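Local coordinates for iron Transport-associated domain protein (Bacillus anthracis, PDB 4H8Q) that binds heme through a NEAT domain of the secreted anthrax hemophore IsdX2, and probably takes heme from methemoglobin for bacterial iron uptake, at residues Lys26-Ser31 / Phe98-Ala103; Thr67-Gly72 / Glu91-Asp96. The protein carries 1 engineered substitution. One frame throughout, in Å; residues are numbered along the deposited sequence.

Interaction 1 (26-31 with 98-103) is a surface contact, a single salt bridge between the loop after strand 14-24 and the 98-103 segment, which lies on strand 101-109; its loop runs on to a heme propionate. Interaction 2 (67-72 with 91-96) lies partly inside the β fold and mixes chemistries: a methyl over a phenyl ring inside, a bridging water, and a salt bridge at the exposed end. The two meet directly. Strands 101-109 and 62-69 are neighbours in the sheet, and there N102 ND2 is 2.8 Å from E68 OE1, a probable hydrogen bond; separately, L101 CD2 packs 3.4 Å from F92 CE1, strand 101-109 against strand 87-94.

Interaction 1: Lys26-Ser31 / Phe98-Ala103; sequences KTEEIS and FAKLNA. With HEM (protoporphyrin IX containing Fe), chain B.
E28 and K100 meet at the surface, their chains crossing at a slant, and that one pair makes nearly all of the contact. K100 NZ gives a hydrogen bond of 2.7 Å to E28 OE2, the short heart of a salt bridge. The ammonium comes to the syn side of OE2, 20° out of the carboxylate plane, and K100 CE follows it in, 3.3 Å from OE2. Both chains bend to get there: E28 folds at chi2 (-72°), while K100 runs extended until chi4 (66°) turns NZ over. The carboxylate is gripped through one oxygen, since OE1 stays 4.0 Å from NZ.

Away from this bridge the contact is slack. T27 O comes no nearer to K100 than 4.4 Å, at CE, the two segments bury little of each other, and both charged residues are exposed to solvent. K100 NZ has a second partner in Q123 OE1, which ties the lysine back to strand 114-125.

The loop has its own order. T27 takes E29 N on OG1 at 2.9 Å in an ST turn, and the same hydroxyl pairs with K24 O. Further on, buried S31 donates from OG to propionate oxygen O1D of the heme at 2.6 Å; M32 N also bonds the heme.

In the fold, the salt bridge joins the loop between strands 14-24 and 41-46 to K100 of the 98-103 segment, which lies on strand 101-109. K100 packs on L23 of strand 14-24, and the backbone of L101 and A103 pairs with I122 and V120 of strand 114-125.

Interaction 2: Thr67-Gly72 / Glu91-Asp96; sequences TEKNGG and EFEAND
With chi1 of T67 at 63°, its CG2 lies anti to the carbonyl carbon and its OG1 between the backbone N and that carbon; chi1 of F92, at 54°, lifts the phenyl ring up to meet them. CG2 then sits over the ring centre, 3.8 Å from the centroid and 13° off the normal, a CH-pi contact, while OG1 rests 3.5 Å from F92 CB. The two side chains cross at about a right angle.

No direct hydrogen bond spans the segments; a water bridges them instead. It accepts from T67 OG1 at 2.7 Å and donates to E68 O at 3.0 Å and to E93 O at 2.7 Å, satisfying the threonine hydroxyl and two backbone carbonyls at once. Farther out K69 NZ reaches E93 OE1 at 3.4 Å, a salt bridge at the exposed end.

K69 also opens the type I' turn to G72, the tight hairpin joining strands 62-69 and 72-82. In the sheet, strand 72-82 lies between strands 62-69 and 87-94, pairing with both through T67 to A74 and E91 to K77. Around the ring, F92 packs on I52 and M54 of strand 49-56 and on L101 of strand 101-109.

Interaction 1: Lys26-Ser31 / Phe98-Ala103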
loop_
_atom_site.group_PDB
_atom_site.type_symbol
_atom_site.label_atom_id
_atom_site.label_comp_id
_atom_site.label_asym_id
_atom_site.label_seq_id
_atom_site.Cartn_x
_atom_site.Cartn_y
_atom_site.Cartn_z
ATOM N N LYS A 26 -1.177 -10.853 -10.571
ATOM C CA LYS A 26 -0.495 -11.820 -11.442
ATOM C C LYS A 26 -0.082 -11.246 -12.802
ATOM O O LYS A 26 0.125 -11.996 -13.763
ATOM C CB LYS A 26 -1.345 -13.080 -11.629
ATOM C CG LYS A 26 -1.717 -13.784 -10.329
ATOM C CD LYS A 26 -2.461 -15.084 -10.615
ATOM C CE LYS A 26 -2.796 -15.843 -9.339
ATOM N NZ LYS A 26 -3.974 -15.273 -8.624
ATOM N N THR A 27 0.048 -9.924 -12.881
ATOM C CA THR A 27 0.453 -9.259 -14.115
ATOM C C THR A 27 1.525 -8.213 -13.886
ATOM O O THR A 27 1.856 -7.882 -12.737
ATOM C CB THR A 27 -0.726 -8.533 -14.793
ATOM O OG1 THR A 27 -0.968 -7.282 -14.129
ATOM C CG2 THR A 27 -1.979 -9.379 -14.765
ATOM N N GLU A 28 2.074 -7.698 -14.985
ATOM C CA GLU A 28 2.955 -6.540 -14.942
ATOM C C GLU A 28 2.200 -5.291 -15.396
ATOM O O GLU A 28 2.813 -4.277 -15.730
ATOM C CB GLU A 28 4.189 -6.770 -15.818
ATOM C CG GLU A 28 5.100 -7.894 -15.326
ATOM C CD GLU A 28 5.866 -7.528 -14.062
ATOM O OE1 GLU A 28 6.035 -6.318 -13.793
ATOM O OE2 GLU A 28 6.308 -8.450 -13.341
ATOM N N GLU A 29 0.871 -5.377 -15.396
ATOM C CA GLU A 29 0.012 -4.257 -15.771
ATOM C C GLU A 29 -0.275 -3.369 -14.569
ATOM O O GLU A 29 -0.453 -3.866 -13.459
ATOM C CB GLU A 29 -1.309 -4.769 -16.340
ATOM C CG GLU A 29 -1.133 -5.559 -17.633
ATOM C CD GLU A 29 -2.443 -6.099 -18.167
ATOM O OE1 GLU A 29 -3.267 -5.283 -18.631
ATOM O OE2 GLU A 29 -2.645 -7.335 -18.131
ATOM N N ILE A 30 -0.333 -2.061 -14.794
ATOM C CA ILE A 30 -0.635 -1.134 -13.702
ATOM C C ILE A 30 -2.069 -1.299 -13.239
ATOM O O ILE A 30 -2.997 -1.324 -14.049
ATOM C CB ILE A 30 -0.385 0.332 -14.101
ATOM C CG1 ILE A 30 1.051 0.506 -14.592
ATOM C CG2 ILE A 30 -0.648 1.261 -12.919
ATOM C CD1 ILE A 30 2.094 0.088 -13.579
ATOM N N SER A 31 -2.254 -1.420 -11.926
ATOM C CA SER A 31 -3.580 -1.622 -11.366
ATOM C C SER A 31 -4.373 -0.327 -11.342
ATOM O O SER A 31 -3.798 0.768 -11.246
ATOM C CB SER A 31 -3.469 -2.132 -9.920
ATOM O OG SER A 31 -4.746 -2.287 -9.339
ATOM N N PHE A 98 12.806 -5.653 -3.296
ATOM C CA PHE A 98 12.869 -5.946 -4.723
ATOM C C PHE A 98 11.857 -7.013 -5.146
ATOM O O PHE A 98 11.678 -7.279 -6.340
ATOM C CB PHE A 98 14.293 -6.339 -5.133
ATOM C CG PHE A 98 15.288 -5.230 -4.965
ATOM C CD1 PHE A 98 15.997 -5.091 -3.785
ATOM C CD2 PHE A 98 15.497 -4.313 -5.981
ATOM C CE1 PHE A 98 16.907 -4.064 -3.628
ATOM C CE2 PHE A 98 16.407 -3.284 -5.831
ATOM C CZ PHE A 98 17.110 -3.157 -4.655
ATOM N N ALA A 99 11.182 -7.604 -4.165
ATOM C CA ALA A 99 10.186 -8.626 -4.442
ATOM C C ALA A 99 8.786 -8.020 -4.418
ATOM O O ALA A 99 8.535 -7.054 -3.694
ATOM C CB ALA A 99 10.288 -9.749 -3.428
ATOM N N LYS A 100 7.884 -8.588 -5.209
ATOM C CA LYS A 100 6.489 -8.164 -5.191
ATOM C C LYS A 100 5.870 -8.511 -3.847
ATOM O O LYS A 100 6.119 -9.584 -3.285
ATOM C CB LYS A 100 5.696 -8.842 -6.316
ATOM C CG LYS A 100 6.040 -8.355 -7.724
ATOM C CD LYS A 100 5.254 -9.137 -8.772
ATOM C CE LYS A 100 5.432 -8.569 -10.180
ATOM N NZ LYS A 100 6.831 -8.710 -10.688
ATOM N N LEU A 101 5.057 -7.599 -3.330
ATOM C CA LEU A 101 4.354 -7.833 -2.078
ATOM C C LEU A 101 2.882 -8.008 -2.397
ATOM O O LEU A 101 2.285 -7.150 -3.044
ATOM C CB LEU A 101 4.554 -6.642 -1.140
ATOM C CG LEU A 101 3.786 -6.681 0.185
ATOM C CD1 LEU A 101 4.203 -7.882 1.056
ATOM C CD2 LEU A 101 3.984 -5.377 0.936
ATOM N N ASN A 102 2.303 -9.129 -1.981
ATOM C CA ASN A 102 0.882 -9.358 -2.201
ATOM C C ASN A 102 0.035 -8.535 -1.248
ATOM O O ASN A 102 0.351 -8.416 -0.064
ATOM C CB ASN A 102 0.533 -10.832 -2.034
ATOM C CG ASN A 102 1.145 -11.698 -3.108
ATOM O OD1 ASN A 102 1.183 -11.320 -4.283
ATOM N ND2 ASN A 102 1.632 -12.872 -2.713
ATOM N N ALA A 103 -1.052 -7.975 -1.768
ATOM C CA ALA A 103 -1.970 -7.205 -0.941
ATOM C C ALA A 103 -3.399 -7.460 -1.391
ATOM O O ALA A 103 -3.637 -8.033 -2.457
ATOM C CB ALA A 103 -1.642 -5.718 -1.019
HETATM C CHA HEM B . -11.042 -3.091 -11.561
HETATM C CHB HEM B . -13.832 0.802 -12.348
HETATM C CHC HEM B . -12.533 2.674 -8.047
HETATM C CHD HEM B . -9.292 -0.910 -7.514
HETATM C C1A HEM B . -11.913 -2.203 -12.133
HETATM C C2A HEM B . -12.583 -2.374 -13.409
HETATM C C3A HEM B . -13.341 -1.291 -13.615
HETATM C C4A HEM B . -13.196 -0.407 -12.482
HETATM C CMA HEM B . -14.241 -1.008 -14.837
HETATM C CAA HEM B . -12.414 -3.586 -14.361
HETATM C CBA HEM B . -11.009 -3.566 -14.964
HETATM C CGA HEM B . -10.734 -2.295 -15.740
HETATM O O1A HEM B . -11.607 -1.866 -16.535
HETATM O O2A HEM B . -9.631 -1.703 -15.594
HETATM C C1B HEM B . -13.700 1.647 -11.269
HETATM C C2B HEM B . -14.319 2.945 -11.153
HETATM C C3B HEM B . -13.969 3.468 -9.981
HETATM C C4B HEM B . -13.112 2.517 -9.293
HETATM C CMB HEM B . -15.211 3.613 -12.226
HETATM C CAB HEM B . -14.424 4.853 -9.471
HETATM C CBB HEM B . -13.919 5.346 -8.345
HETATM C C1C HEM B . -11.519 1.885 -7.539
HETATM C C2C HEM B . -10.776 2.133 -6.317
HETATM C C3C HEM B . -9.884 1.146 -6.163
HETATM C C4C HEM B . -10.025 0.231 -7.286
HETATM C CMC HEM B . -11.007 3.329 -5.360
HETATM C CAC HEM B . -8.880 0.999 -5.000
HETATM C CBC HEM B . -8.163 -0.119 -4.897
HETATM C C1D HEM B . -9.492 -1.802 -8.541
HETATM C C2D HEM B . -8.748 -3.026 -8.679
HETATM C C3D HEM B . -9.281 -3.702 -9.926
HETATM C C4D HEM B . -10.308 -2.825 -10.430
HETATM C CMD HEM B . -7.634 -3.543 -7.758
HETATM C CAD HEM B . -8.824 -5.049 -10.516
HETATM C CBD HEM B . -7.976 -4.809 -11.755
HETATM C CGD HEM B . -6.768 -3.969 -11.449
HETATM O O1D HEM B . -5.996 -4.288 -10.496
HETATM O O2D HEM B . -6.565 -2.972 -12.190
HETATM N NA HEM B . -12.310 -0.999 -11.597
HETATM N NB HEM B . -12.967 1.414 -10.115
HETATM N NC HEM B . -11.021 0.725 -8.103
HETATM N ND HEM B . -10.409 -1.712 -9.591
HETATM FE FE HEM B . -11.842 -0.263 -9.742
#

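Interaction 2: Thr67-Gly72 / Glu91-Asp96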
loop_
_atom_site.group_PDB
_atom_site.type_symbol
_atom_site.label_atom_id
_atom_site.label_comp_id
_atom_site.label_asym_id
_atom_site.label_seq_id
_atom_site.Cartn_x
_atom_site.Cartn_y
_atom_site.Cartn_z
ATOM N N THR A 67 -1.933 -6.673 3.704
ATOM C CA THR A 67 -0.736 -7.132 3.024
ATOM C C THR A 67 -0.334 -8.494 3.570
ATOM O O THR A 67 -0.733 -8.868 4.675
ATOM C CB THR A 67 0.433 -6.138 3.164
ATOM O OG1 THR A 67 0.798 -6.007 4.544
ATOM C CG2 THR A 67 0.041 -4.776 2.624
ATOM N N GLU A 68 0.432 -9.238 2.784
ATOM C CA GLU A 68 0.826 -10.586 3.186
ATOM C C GLU A 68 1.870 -10.511 4.283
ATOM O O GLU A 68 2.870 -9.803 4.153
ATOM C CB GLU A 68 1.363 -11.386 1.997
ATOM C CG GLU A 68 1.736 -12.831 2.357
ATOM C CD GLU A 68 1.741 -13.769 1.159
ATOM O OE1 GLU A 68 1.877 -13.290 0.015
ATOM O OE2 GLU A 68 1.606 -14.993 1.364
ATOM N N LYS A 69 1.623 -11.243 5.361
ATOM C CA LYS A 69 2.518 -11.274 6.507
ATOM C C LYS A 69 2.500 -12.676 7.099
ATOM O O LYS A 69 1.445 -13.166 7.510
ATOM C CB LYS A 69 2.060 -10.259 7.557
ATOM C CG LYS A 69 2.847 -10.296 8.863
ATOM C CD LYS A 69 2.157 -9.469 9.939
ATOM C CE LYS A 69 2.922 -9.505 11.255
ATOM N NZ LYS A 69 4.283 -8.907 11.134
ATOM N N ASN A 70 3.662 -13.321 7.125
ATOM C CA ASN A 70 3.782 -14.656 7.705
ATOM C C ASN A 70 2.776 -15.640 7.116
ATOM O O ASN A 70 2.003 -16.262 7.848
ATOM C CB ASN A 70 3.625 -14.596 9.228
ATOM C CG ASN A 70 4.701 -13.757 9.896
ATOM O OD1 ASN A 70 5.861 -13.759 9.476
ATOM N ND2 ASN A 70 4.321 -13.029 10.942
ATOM N N GLY A 71 2.782 -15.764 5.792
ATOM C CA GLY A 71 1.919 -16.708 5.103
ATOM C C GLY A 71 0.430 -16.426 5.216
ATOM O O GLY A 71 -0.394 -17.250 4.816
ATOM N N GLY A 72 0.079 -15.267 5.765
ATOM C CA GLY A 72 -1.312 -14.866 5.871
ATOM C C GLY A 72 -1.479 -13.406 5.489
ATOM O O GLY A 72 -0.500 -12.718 5.216
ATOM N N GLU A 91 0.323 1.519 7.463
ATOM C CA GLU A 91 1.695 1.082 7.685
ATOM C C GLU A 91 1.757 -0.431 7.729
ATOM O O GLU A 91 0.894 -1.078 8.321
ATOM C CB GLU A 91 2.190 1.653 9.010
ATOM C CG GLU A 91 3.569 1.208 9.420
ATOM C CD GLU A 91 3.903 1.689 10.823
ATOM O OE1 GLU A 91 3.532 0.990 11.797
ATOM O OE2 GLU A 91 4.514 2.774 10.944
ATOM N N PHE A 92 2.771 -0.993 7.088
ATOM C CA PHE A 92 2.938 -2.438 7.038
ATOM C C PHE A 92 4.399 -2.770 6.810
ATOM O O PHE A 92 5.185 -1.920 6.388
ATOM C CB PHE A 92 2.068 -3.063 5.933
ATOM C CG PHE A 92 2.287 -2.458 4.567
ATOM C CD1 PHE A 92 3.292 -2.929 3.741
ATOM C CD2 PHE A 92 1.488 -1.416 4.115
ATOM C CE1 PHE A 92 3.491 -2.377 2.487
ATOM C CE2 PHE A 92 1.681 -0.861 2.863
ATOM C CZ PHE A 92 2.690 -1.343 2.049
ATOM N N GLU A 93 4.758 -4.013 7.100
ATOM C CA GLU A 93 6.130 -4.463 6.971
ATOM C C GLU A 93 6.414 -4.957 5.565
ATOM O O GLU A 93 5.550 -5.545 4.903
ATOM C CB GLU A 93 6.398 -5.594 7.966
ATOM C CG GLU A 93 7.364 -5.250 9.071
ATOM C CD GLU A 93 7.742 -6.470 9.890
ATOM O OE1 GLU A 93 6.979 -6.821 10.817
ATOM O OE2 GLU A 93 8.794 -7.083 9.596
ATOM N N ALA A 94 7.629 -4.692 5.102
ATOM C CA ALA A 94 8.113 -5.279 3.868
ATOM C C ALA A 94 9.401 -6.012 4.213
ATOM O O ALA A 94 10.048 -5.709 5.214
ATOM C CB ALA A 94 8.360 -4.207 2.830
ATOM N N ASN A 95 9.756 -7.002 3.409
ATOM C CA ASN A 95 11.001 -7.715 3.633
ATOM C C ASN A 95 11.981 -7.356 2.534
ATOM O O ASN A 95 12.816 -6.464 2.687
ATOM C CB ASN A 95 10.754 -9.223 3.668
ATOM C CG ASN A 95 9.536 -9.595 4.503
ATOM O OD1 ASN A 95 8.425 -9.714 3.981
ATOM N ND2 ASN A 95 9.739 -9.772 5.807
ATOM N N ASP A 96 11.857 -8.056 1.415
ATOM C CA ASP A 96 12.680 -7.805 0.253
ATOM C C ASP A 96 12.022 -6.703 -0.569
ATOM O O ASP A 96 10.984 -6.925 -1.194
ATOM C CB ASP A 96 12.783 -9.092 -0.572
ATOM C CG ASP A 96 13.701 -8.958 -1.763
ATOM O OD1 ASP A 96 14.172 -7.836 -2.042
ATOM O OD2 ASP A 96 13.954 -9.987 -2.432
HETATM O O HOH W 1 3.219 -6.964 5.086
#